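Local coordinates for protein ribosome biogenesis GTPase A (Thermotoga maritima, PDB 3CNO) that binds GTP and GDP and, as a probable GTPase, is thought to act in a late step of 50S ribosomal subunit assembly, at residues 29-34 against 54-59; 48-53 against 77-82. One frame throughout, in Å; residues are numbered along the deposited sequence.

Interaction 1 (29-34 against 54-59); sequences RDARAP and NKVDIA. With GDP (guanosine-5'-diphosphate), chain B.
Two backbone bonds join Arg29 and Ala31 to Asn54 where neighbouring parallel strands run out: Asn54 N donates to Arg29 O at 2.9 Å, and Asn54 O accepts from Ala31 N. Beyond this bridge the contact is made largely by side chains.

Among the charged groups, Arg32 grips Asp30 side-on, with NE on OD1 and NH2 on OD2 (2.8 Å between NH2 and OD2), both oxygens met on their syn sides and lying in the guanidinium plane. OD1 also takes Arg32 N on its anti side, which makes an Asx turn. Arg32 NH1 and NH2 reach on to the carbonyls of Val235 and Ala236. A water links Asp30 OD2 to Lys55 NZ, 4.2 Å apart.

A methyl covers one face of the guanidinium: the bend at chi3 (-69°) folds Arg32 back so that Ile58 CD1 sits over the group's centre, 3.5 Å from CZ. Aliphatic contacts follow nearer the backbone, where Arg32 CG rests on Ala59 CB at 3.4 Å and Ala31 CB packs against Val56 CG1.

Toward the nucleotide, Lys55 lies extended along the guanine, its CG 3.4 Å from GDP C6, and its NZ bonds to GDP O4' and Asn109 O. Asp57 takes GDP N1 on OD1 (2.8 Å) and GDP N2 on OD2. Asn-Lys-x-Asp is the guanine-specificity motif (G4) of P-loop GTPases, here joined by backbone hydrogen bonds to the end of strand 24-30.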
ATOM      1  N   ARG A  29       4.748  -2.797   1.297  1.00 31.61           N
ATOM      2  CA  ARG A  29       3.366  -3.175   1.044  1.00 31.44           C
ATOM      3  C   ARG A  29       2.461  -2.285   1.886  1.00 31.11           C
ATOM      4  O   ARG A  29       2.917  -1.690   2.870  1.00 31.10           O
ATOM      5  CB  ARG A  29       3.116  -4.647   1.414  1.00 31.30           C
ATOM      6  CG  ARG A  29       4.114  -5.650   0.861  1.00 31.91           C
ATOM      7  CD  ARG A  29       3.563  -7.034   1.035  1.00 32.76           C
ATOM      8  NE  ARG A  29       4.518  -8.078   0.690  1.00 35.07           N
ATOM      9  CZ  ARG A  29       4.232  -9.382   0.673  1.00 35.52           C
ATOM     10  NH1 ARG A  29       3.010  -9.802   0.978  1.00 35.69           N
ATOM     11  NH2 ARG A  29       5.162 -10.269   0.342  1.00 34.05           N
ATOM     12  N   ASP A  30       1.191  -2.195   1.493  1.00 30.75           N
ATOM     13  CA  ASP A  30       0.169  -1.584   2.334  1.00 30.86           C
ATOM     14  C   ASP A  30      -0.356  -2.644   3.293  1.00 30.88           C
ATOM     15  O   ASP A  30      -0.847  -3.691   2.857  1.00 31.27           O
ATOM     16  CB  ASP A  30      -0.975  -0.997   1.488  1.00 30.82           C
ATOM     17  CG  ASP A  30      -1.895  -0.077   2.289  1.00 30.72           C
ATOM     18  OD1 ASP A  30      -2.341  -0.472   3.385  1.00 30.95           O
ATOM     19  OD2 ASP A  30      -2.193   1.041   1.814  1.00 31.08           O
ATOM     20  N   ALA A  31      -0.260  -2.364   4.594  1.00 31.01           N
ATOM     21  CA  ALA A  31      -0.712  -3.290   5.648  1.00 31.19           C
ATOM     22  C   ALA A  31      -2.191  -3.695   5.527  1.00 31.21           C
ATOM     23  O   ALA A  31      -2.592  -4.767   6.008  1.00 31.51           O
ATOM     24  CB  ALA A  31      -0.417  -2.718   7.054  1.00 30.84           C
ATOM     25  N   ARG A  32      -2.993  -2.848   4.882  1.00 30.87           N
ATOM     26  CA  ARG A  32      -4.419  -3.137   4.687  1.00 30.56           C
ATOM     27  C   ARG A  32      -4.673  -4.190   3.609  1.00 30.45           C
ATOM     28  O   ARG A  32      -5.723  -4.831   3.609  1.00 29.92           O
ATOM     29  CB  ARG A  32      -5.193  -1.868   4.370  1.00 30.11           C
ATOM     30  CG  ARG A  32      -5.013  -0.791   5.396  1.00 30.07           C
ATOM     31  CD  ARG A  32      -5.624   0.526   4.942  1.00 29.90           C
ATOM     32  NE  ARG A  32      -4.875   1.103   3.832  1.00 27.65           N
ATOM     33  CZ  ARG A  32      -5.272   2.159   3.137  1.00 28.87           C
ATOM     34  NH1 ARG A  32      -6.425   2.749   3.428  1.00 27.54           N
ATOM     35  NH2 ARG A  32      -4.526   2.612   2.131  1.00 30.07           N
ATOM     36  N   ALA A  33      -3.712  -4.367   2.699  1.00 30.67           N
ATOM     37  CA  ALA A  33      -3.816  -5.384   1.652  1.00 30.97           C
ATOM     38  C   ALA A  33      -2.436  -5.976   1.262  1.00 31.46           C
ATOM     39  O   ALA A  33      -1.887  -5.643   0.201  1.00 31.19           O
ATOM     40  CB  ALA A  33      -4.557  -4.814   0.428  1.00 30.97           C
ATOM     41  N   PRO A  34      -1.865  -6.838   2.134  1.00 31.75           N
ATOM     42  CA  PRO A  34      -0.515  -7.383   1.932  1.00 32.49           C
ATOM     43  C   PRO A  34      -0.343  -8.250   0.679  1.00 33.33           C
ATOM     44  O   PRO A  34       0.774  -8.394   0.187  1.00 33.20           O
ATOM     45  CB  PRO A  34      -0.280  -8.211   3.200  1.00 32.19           C
ATOM     46  CG  PRO A  34      -1.200  -7.590   4.215  1.00 32.01           C
ATOM     47  CD  PRO A  34      -2.431  -7.301   3.415  1.00 31.79           C
ATOM     48  N   ASN A  54       3.358  -1.240   5.709  1.00 30.28           N
ATOM     49  CA  ASN A  54       3.278   0.213   5.945  1.00 29.30           C
ATOM     50  C   ASN A  54       1.859   0.699   6.183  1.00 28.76           C
ATOM     51  O   ASN A  54       0.898  -0.011   5.893  1.00 28.59           O
ATOM     52  CB  ASN A  54       3.843   0.973   4.741  1.00 29.61           C
ATOM     53  CG  ASN A  54       4.361   2.355   5.113  1.00 29.71           C
ATOM     54  OD1 ASN A  54       4.704   2.617   6.262  1.00 29.72           O
ATOM     55  ND2 ASN A  54       4.416   3.250   4.136  1.00 31.14           N
ATOM     56  N   LYS A  55       1.741   1.924   6.695  1.00 28.05           N
ATOM     57  CA  LYS A  55       0.458   2.583   6.933  1.00 27.59           C
ATOM     58  C   LYS A  55      -0.358   1.871   8.004  1.00 27.68           C
ATOM     59  O   LYS A  55      -1.586   1.791   7.918  1.00 27.19           O
ATOM     60  CB  LYS A  55      -0.353   2.750   5.631  1.00 27.28           C
ATOM     61  CG  LYS A  55       0.428   3.367   4.493  1.00 26.59           C
ATOM     62  CD  LYS A  55      -0.461   3.770   3.332  1.00 27.90           C
ATOM     63  CE  LYS A  55       0.354   4.489   2.261  1.00 26.99           C
ATOM     64  NZ  LYS A  55      -0.513   4.857   1.129  1.00 29.88           N
ATOM     65  N   VAL A  56       0.331   1.355   9.019  1.00 28.35           N
ATOM     66  CA  VAL A  56      -0.348   0.654  10.117  1.00 28.81           C
ATOM     67  C   VAL A  56      -1.288   1.577  10.888  1.00 29.36           C
ATOM     68  O   VAL A  56      -2.220   1.105  11.528  1.00 30.50           O
ATOM     69  CB  VAL A  56       0.627  -0.104  11.084  1.00 28.43           C
ATOM     70  CG1 VAL A  56       1.210  -1.317  10.406  1.00 27.74           C
ATOM     71  CG2 VAL A  56       1.717   0.794  11.615  1.00 27.37           C
ATOM     72  N   ASP A  57      -1.046   2.882  10.798  1.00 29.74           N
ATOM     73  CA  ASP A  57      -1.881   3.911  11.419  1.00 30.34           C
ATOM     74  C   ASP A  57      -3.308   3.983  10.872  1.00 30.69           C
ATOM     75  O   ASP A  57      -4.216   4.463  11.553  1.00 30.26           O
ATOM     76  CB  ASP A  57      -1.227   5.293  11.255  1.00 30.54           C
ATOM     77  CG  ASP A  57      -0.984   5.668   9.779  1.00 31.12           C
ATOM     78  OD1 ASP A  57      -0.356   4.870   9.051  1.00 29.94           O
ATOM     79  OD2 ASP A  57      -1.406   6.768   9.352  1.00 31.32           O
ATOM     80  N   ILE A  58      -3.506   3.544   9.629  1.00 30.93           N
ATOM     81  CA  ILE A  58      -4.837   3.605   9.018  1.00 30.32           C
ATOM     82  C   ILE A  58      -5.413   2.216   8.715  1.00 31.26           C
ATOM     83  O   ILE A  58      -6.447   2.089   8.039  1.00 31.39           O
ATOM     84  CB  ILE A  58      -4.871   4.542   7.775  1.00 30.31           C
ATOM     85  CG1 ILE A  58      -3.863   4.093   6.710  1.00 28.47           C
ATOM     86  CG2 ILE A  58      -4.655   6.002   8.200  1.00 29.14           C
ATOM     87  CD1 ILE A  58      -4.114   4.697   5.324  1.00 29.35           C
ATOM     88  N   ALA A  59      -4.741   1.186   9.223  1.00 31.87           N
ATOM     89  CA  ALA A  59      -5.161  -0.203   9.035  1.00 33.13           C
ATOM     90  C   ALA A  59      -5.858  -0.763  10.297  1.00 33.92           C
ATOM     91  O   ALA A  59      -5.731  -0.204  11.375  1.00 33.61           O
ATOM     92  CB  ALA A  59      -3.947  -1.069   8.659  1.00 32.62           C
TER
HETATM   93  PB  GDP B 501       4.933   6.102  -3.249  1.00 30.63           P
HETATM   94  O1B GDP B 501       6.312   6.708  -3.252  1.00 31.04           O
HETATM   95  O2B GDP B 501       5.097   4.628  -2.925  1.00 30.87           O
HETATM   96  O3B GDP B 501       4.254   6.150  -4.598  1.00 28.49           O
HETATM   97  O3A GDP B 501       3.996   6.783  -2.141  1.00 30.16           O
HETATM   98  PA  GDP B 501       4.202   8.131  -1.301  1.00 30.06           P
HETATM   99  O1A GDP B 501       5.368   8.106  -0.343  1.00 30.82           O
HETATM  100  O2A GDP B 501       4.219   9.336  -2.208  1.00 32.18           O
HETATM  101  O5' GDP B 501       2.861   8.122  -0.433  1.00 30.45           O
HETATM  102  C5' GDP B 501       1.603   8.004  -1.091  1.00 29.99           C
HETATM  103  C4' GDP B 501       0.521   8.572  -0.190  1.00 30.29           C
HETATM  104  O4' GDP B 501       0.447   7.828   1.023  1.00 29.17           O
HETATM  105  C3' GDP B 501       0.802  10.008   0.202  1.00 30.92           C
HETATM  106  O3' GDP B 501      -0.454  10.699   0.222  1.00 34.51           O
HETATM  107  C2' GDP B 501       1.354   9.914   1.604  1.00 31.28           C
HETATM  108  O2' GDP B 501       1.100  11.138   2.298  1.00 31.69           O
HETATM  109  C1' GDP B 501       0.631   8.685   2.149  1.00 28.60           C
HETATM  110  N9  GDP B 501       1.379   7.858   3.125  1.00 28.49           N
HETATM  111  C8  GDP B 501       2.620   7.351   3.002  1.00 27.46           C
HETATM  112  N7  GDP B 501       2.955   6.613   4.090  1.00 26.83           N
HETATM  113  C5  GDP B 501       1.907   6.635   4.932  1.00 27.71           C
HETATM  114  C6  GDP B 501       1.582   6.072   6.265  1.00 28.49           C
HETATM  115  O6  GDP B 501       2.406   5.370   6.886  1.00 27.96           O
HETATM  116  N1  GDP B 501       0.369   6.333   6.780  1.00 28.52           N
HETATM  117  C2  GDP B 501      -0.542   7.097   6.142  1.00 27.72           C
HETATM  118  N2  GDP B 501      -1.738   7.312   6.731  1.00 27.19           N
HETATM  119  N3  GDP B 501      -0.309   7.649   4.928  1.00 27.23           N
HETATM  120  C4  GDP B 501       0.869   7.454   4.292  1.00 28.15           C
HETATM  121  O   HOH W   1      -1.309   2.467  -0.116  1.00 24.77           O
HETATM  122  O   HOH W   2      -8.226   2.551   5.795  1.00 24.35           O

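Interaction 2 (48-53 against 77-82). With GDP (guanosine-5'-diphosphate), chain B.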
ATOM      1  N   GLU A  48      18.427 -10.588   0.225  1.00 51.25           N
ATOM      2  CA  GLU A  48      17.908 -10.474   1.585  1.00 49.86           C
ATOM      3  C   GLU A  48      16.670  -9.572   1.535  1.00 48.70           C
ATOM      4  O   GLU A  48      16.745  -8.412   1.122  1.00 48.35           O
ATOM      5  CB  GLU A  48      18.987  -9.952   2.539  1.00 50.05           C
ATOM      6  CG  GLU A  48      18.563  -9.783   4.009  1.00 51.31           C
ATOM      7  CD  GLU A  48      18.098 -11.072   4.691  1.00 53.51           C
ATOM      8  OE1 GLU A  48      18.327 -12.178   4.151  1.00 55.32           O
ATOM      9  OE2 GLU A  48      17.490 -10.977   5.782  1.00 53.05           O
ATOM     10  N   THR A  49      15.526 -10.134   1.920  1.00 47.37           N
ATOM     11  CA  THR A  49      14.233  -9.469   1.745  1.00 45.96           C
ATOM     12  C   THR A  49      13.527  -9.176   3.080  1.00 44.58           C
ATOM     13  O   THR A  49      13.337 -10.066   3.915  1.00 44.58           O
ATOM     14  CB  THR A  49      13.312 -10.267   0.773  1.00 45.98           C
ATOM     15  OG1 THR A  49      13.960 -10.381  -0.498  1.00 46.51           O
ATOM     16  CG2 THR A  49      11.979  -9.559   0.560  1.00 46.62           C
ATOM     17  N   ILE A  50      13.167  -7.908   3.260  1.00 42.64           N
ATOM     18  CA  ILE A  50      12.336  -7.471   4.368  1.00 40.85           C
ATOM     19  C   ILE A  50      10.950  -7.085   3.848  1.00 39.52           C
ATOM     20  O   ILE A  50      10.812  -6.242   2.942  1.00 39.04           O
ATOM     21  CB  ILE A  50      12.958  -6.271   5.109  1.00 41.09           C
ATOM     22  CG1 ILE A  50      14.370  -6.621   5.596  1.00 41.42           C
ATOM     23  CG2 ILE A  50      12.063  -5.849   6.277  1.00 40.57           C
ATOM     24  CD1 ILE A  50      15.321  -5.465   5.621  1.00 42.21           C
ATOM     25  N   ILE A  51       9.928  -7.717   4.413  1.00 37.28           N
ATOM     26  CA  ILE A  51       8.570  -7.334   4.116  1.00 35.66           C
ATOM     27  C   ILE A  51       8.175  -6.237   5.083  1.00 35.11           C
ATOM     28  O   ILE A  51       8.112  -6.444   6.308  1.00 34.70           O
ATOM     29  CB  ILE A  51       7.582  -8.509   4.222  1.00 35.86           C
ATOM     30  CG1 ILE A  51       7.891  -9.563   3.143  1.00 35.47           C
ATOM     31  CG2 ILE A  51       6.118  -7.990   4.153  1.00 34.06           C
ATOM     32  CD1 ILE A  51       7.081 -10.856   3.297  1.00 35.49           C
ATOM     33  N   LEU A  52       7.905  -5.073   4.512  1.00 33.87           N
ATOM     34  CA  LEU A  52       7.511  -3.911   5.270  1.00 33.27           C
ATOM     35  C   LEU A  52       6.010  -3.683   5.098  1.00 32.52           C
ATOM     36  O   LEU A  52       5.547  -3.334   4.013  1.00 32.57           O
ATOM     37  CB  LEU A  52       8.341  -2.704   4.807  1.00 33.41           C
ATOM     38  CG  LEU A  52       8.325  -1.371   5.552  1.00 34.05           C
ATOM     39  CD1 LEU A  52       9.586  -0.588   5.269  1.00 33.56           C
ATOM     40  CD2 LEU A  52       7.094  -0.554   5.163  1.00 34.46           C
ATOM     41  N   LEU A  53       5.250  -3.907   6.166  1.00 31.72           N
ATOM     42  CA  LEU A  53       3.822  -3.591   6.175  1.00 31.27           C
ATOM     43  C   LEU A  53       3.659  -2.140   6.649  1.00 30.81           C
ATOM     44  O   LEU A  53       3.829  -1.853   7.829  1.00 31.07           O
ATOM     45  CB  LEU A  53       3.031  -4.578   7.063  1.00 31.08           C
ATOM     46  CG  LEU A  53       3.135  -6.097   6.778  1.00 31.88           C
ATOM     47  CD1 LEU A  53       2.285  -6.934   7.755  1.00 31.54           C
ATOM     48  CD2 LEU A  53       2.804  -6.466   5.314  1.00 29.59           C
ATOM     49  N   ARG A  77      10.941 -12.523   7.070  1.00 42.82           N
ATOM     50  CA  ARG A  77      11.351 -11.357   7.832  1.00 42.06           C
ATOM     51  C   ARG A  77      10.351 -10.261   7.509  1.00 41.33           C
ATOM     52  O   ARG A  77      10.153  -9.915   6.346  1.00 41.04           O
ATOM     53  CB  ARG A  77      12.768 -10.957   7.436  1.00 42.31           C
ATOM     54  CG  ARG A  77      13.450  -9.962   8.336  1.00 43.31           C
ATOM     55  CD  ARG A  77      14.899  -9.871   7.929  1.00 45.11           C
ATOM     56  NE  ARG A  77      15.475  -8.568   8.253  1.00 47.83           N
ATOM     57  CZ  ARG A  77      16.653  -8.145   7.805  1.00 47.66           C
ATOM     58  NH1 ARG A  77      17.368  -8.923   7.013  1.00 47.84           N
ATOM     59  NH2 ARG A  77      17.112  -6.942   8.134  1.00 47.77           N
ATOM     60  N   VAL A  78       9.702  -9.747   8.545  1.00 40.70           N
ATOM     61  CA  VAL A  78       8.580  -8.837   8.388  1.00 39.94           C
ATOM     62  C   VAL A  78       8.646  -7.737   9.447  1.00 39.33           C
ATOM     63  O   VAL A  78       9.003  -7.992  10.595  1.00 39.65           O
ATOM     64  CB  VAL A  78       7.197  -9.604   8.418  1.00 40.34           C
ATOM     65  CG1 VAL A  78       6.931 -10.271   9.786  1.00 39.38           C
ATOM     66  CG2 VAL A  78       6.027  -8.691   7.984  1.00 39.49           C
ATOM     67  N   ILE A  79       8.347  -6.509   9.038  1.00 38.09           N
ATOM     68  CA  ILE A  79       8.249  -5.377   9.959  1.00 36.80           C
ATOM     69  C   ILE A  79       6.966  -4.600   9.663  1.00 35.88           C
ATOM     70  O   ILE A  79       6.330  -4.815   8.628  1.00 35.43           O
ATOM     71  CB  ILE A  79       9.505  -4.440   9.923  1.00 37.08           C
ATOM     72  CG1 ILE A  79       9.559  -3.606   8.633  1.00 36.43           C
ATOM     73  CG2 ILE A  79      10.810  -5.245  10.145  1.00 37.38           C
ATOM     74  CD1 ILE A  79      10.326  -2.302   8.790  1.00 36.12           C
ATOM     75  N   THR A  80       6.576  -3.737  10.598  1.00 34.70           N
ATOM     76  CA  THR A  80       5.440  -2.843  10.429  1.00 33.80           C
ATOM     77  C   THR A  80       5.884  -1.439  10.801  1.00 33.56           C
ATOM     78  O   THR A  80       6.740  -1.256  11.666  1.00 33.04           O
ATOM     79  CB  THR A  80       4.193  -3.226  11.305  1.00 33.69           C
ATOM     80  OG1 THR A  80       4.476  -3.028  12.697  1.00 34.04           O
ATOM     81  CG2 THR A  80       3.762  -4.657  11.078  1.00 33.52           C
ATOM     82  N   THR A  81       5.301  -0.447  10.138  1.00 33.12           N
ATOM     83  CA  THR A  81       5.680   0.929  10.368  1.00 33.15           C
ATOM     84  C   THR A  81       4.655   1.880   9.763  1.00 33.16           C
ATOM     85  O   THR A  81       3.696   1.448   9.141  1.00 32.84           O
ATOM     86  CB  THR A  81       7.115   1.217   9.831  1.00 32.90           C
ATOM     87  OG1 THR A  81       7.549   2.490  10.314  1.00 33.22           O
ATOM     88  CG2 THR A  81       7.165   1.184   8.312  1.00 32.05           C
ATOM     89  N   HIS A  82       4.861   3.173   9.966  1.00 33.64           N
ATOM     90  CA  HIS A  82       4.004   4.189   9.369  1.00 34.55           C
ATOM     91  C   HIS A  82       4.751   5.514   9.308  1.00 35.20           C
ATOM     92  O   HIS A  82       5.833   5.645   9.874  1.00 35.09           O
ATOM     93  CB  HIS A  82       2.669   4.332  10.120  1.00 33.97           C
ATOM     94  CG  HIS A  82       2.817   4.784  11.541  1.00 33.96           C
ATOM     95  ND1 HIS A  82       2.623   6.094  11.931  1.00 32.35           N
ATOM     96  CD2 HIS A  82       3.133   4.096  12.665  1.00 32.65           C
ATOM     97  CE1 HIS A  82       2.833   6.195  13.231  1.00 31.64           C
ATOM     98  NE2 HIS A  82       3.139   4.998  13.700  1.00 32.04           N
TER
HETATM   99  PB  GDP B 501       4.933   6.102  -3.249  1.00 30.63           P
HETATM  100  O1B GDP B 501       6.312   6.708  -3.252  1.00 31.04           O
HETATM  101  O2B GDP B 501       5.097   4.628  -2.925  1.00 30.87           O
HETATM  102  O3B GDP B 501       4.254   6.150  -4.598  1.00 28.49           O
HETATM  103  O3A GDP B 501       3.996   6.783  -2.141  1.00 30.16           O
HETATM  104  PA  GDP B 501       4.202   8.131  -1.301  1.00 30.06           P
HETATM  105  O1A GDP B 501       5.368   8.106  -0.343  1.00 30.82           O
HETATM  106  O2A GDP B 501       4.219   9.336  -2.208  1.00 32.18           O
HETATM  107  O5' GDP B 501       2.861   8.122  -0.433  1.00 30.45           O
HETATM  108  C5' GDP B 501       1.603   8.004  -1.091  1.00 29.99           C
HETATM  109  C4' GDP B 501       0.521   8.572  -0.190  1.00 30.29           C
HETATM  110  O4' GDP B 501       0.447   7.828   1.023  1.00 29.17           O
HETATM  111  C3' GDP B 501       0.802  10.008   0.202  1.00 30.92           C
HETATM  112  O3' GDP B 501      -0.454  10.699   0.222  1.00 34.51           O
HETATM  113  C2' GDP B 501       1.354   9.914   1.604  1.00 31.28           C
HETATM  114  O2' GDP B 501       1.100  11.138   2.298  1.00 31.69           O
HETATM  115  C1' GDP B 501       0.631   8.685   2.149  1.00 28.60           C
HETATM  116  N9  GDP B 501       1.379   7.858   3.125  1.00 28.49           N
HETATM  117  C8  GDP B 501       2.620   7.351   3.002  1.00 27.46           C
HETATM  118  N7  GDP B 501       2.955   6.613   4.090  1.00 26.83           N
HETATM  119  C5  GDP B 501       1.907   6.635   4.932  1.00 27.71           C
HETATM  120  C6  GDP B 501       1.582   6.072   6.265  1.00 28.49           C
HETATM  121  O6  GDP B 501       2.406   5.370   6.886  1.00 27.96           O
HETATM  122  N1  GDP B 501       0.369   6.333   6.780  1.00 28.52           N
HETATM  123  C2  GDP B 501      -0.542   7.097   6.142  1.00 27.72           C
HETATM  124  N2  GDP B 501      -1.738   7.312   6.731  1.00 27.19           N
HETATM  125  N3  GDP B 501      -0.309   7.649   4.928  1.00 27.23           N
HETATM  126  C4  GDP B 501       0.869   7.454   4.292  1.00 28.15           C
HETATM  127  O   HOH W   3      10.947 -11.930   3.918  1.00 42.78           O
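Arg77 reaches along strand 48-53 to Glu48, and its side chain can be followed outward atom by atom. CB lies 3.7 Å from Thr49 O. With CG anti to the backbone N (chi1 -167°) and the chain extended as far as NE, CD comes to 3.5 Å from Glu48 OE2 and also nears Ile50 CG1. NE and CZ then pass the same methylene, which sits 3.4 Å above the guanidinium plane, offset toward its rim. At the tip the two nitrogens part: NH2 lies 3.4 Å from Ile50 CD1 and bonds to Leu94 O, while NH1 makes a salt bridge to Glu48 OE2 that is modelled implausibly short, so its exact geometry is doubtful. That carboxylate comes to the guanidinium edge.

With an alanine here in place of Ile50, the CG1-CD1 arm over the Arg77 guanidinium is gone, and the group, though still tied to Leu94 O, would probably turn more freely against Glu48, with a gap likely beside Ile79 CG1.

Further along, the backbones pair in parallel register. Ile51 N donates to Arg77 O, Ile79 N to Ile51 O at 2.7 Å, Leu53 N to Ile79 O, and Thr81 N to Leu53 O at 3.1 Å. Side chains alternate between the sheet faces. Leu52 meets Ile79 CD1 and, through CD2, Thr81 CG2 (3.6 Å), on the face where helix 87-94 packs against Ile79 and Thr81. On the other, Val78 CG2 touches both Ile51 CG2 and Leu53 CG, beneath helix 61-72. His82, just past the strand, brings its CA to 3.2 Å from GDP O6. With helix 61-72 as the crossover, the two strands form a parallel beta-alpha-beta unit at the edge of the GTPase sheet, as in Rossmann-like P-loop folds.

How the interactions relate
From the N terminus, strand 24-30 runs into the turn at 30-33, and the chain returns through strand 48-54. Interaction 1 closes that first excursion where 54-59 meets 29-34. Helix 61-72 then carries the chain over the sheet to strand 78-80, where interaction 2 closes the second by setting 77-82 beside 48-53. The segments alternate along the sequence, so the two closures cross rather than nest. Their centres are 11 Å apart, and Arg29 N probably bonds to Leu52 O (2.9 Å) between them. Strand 48-54, central of the three, thus ties edge strand 78-80 to strand 24-30, and both contacts reach GDP at the strands' C-terminal ends.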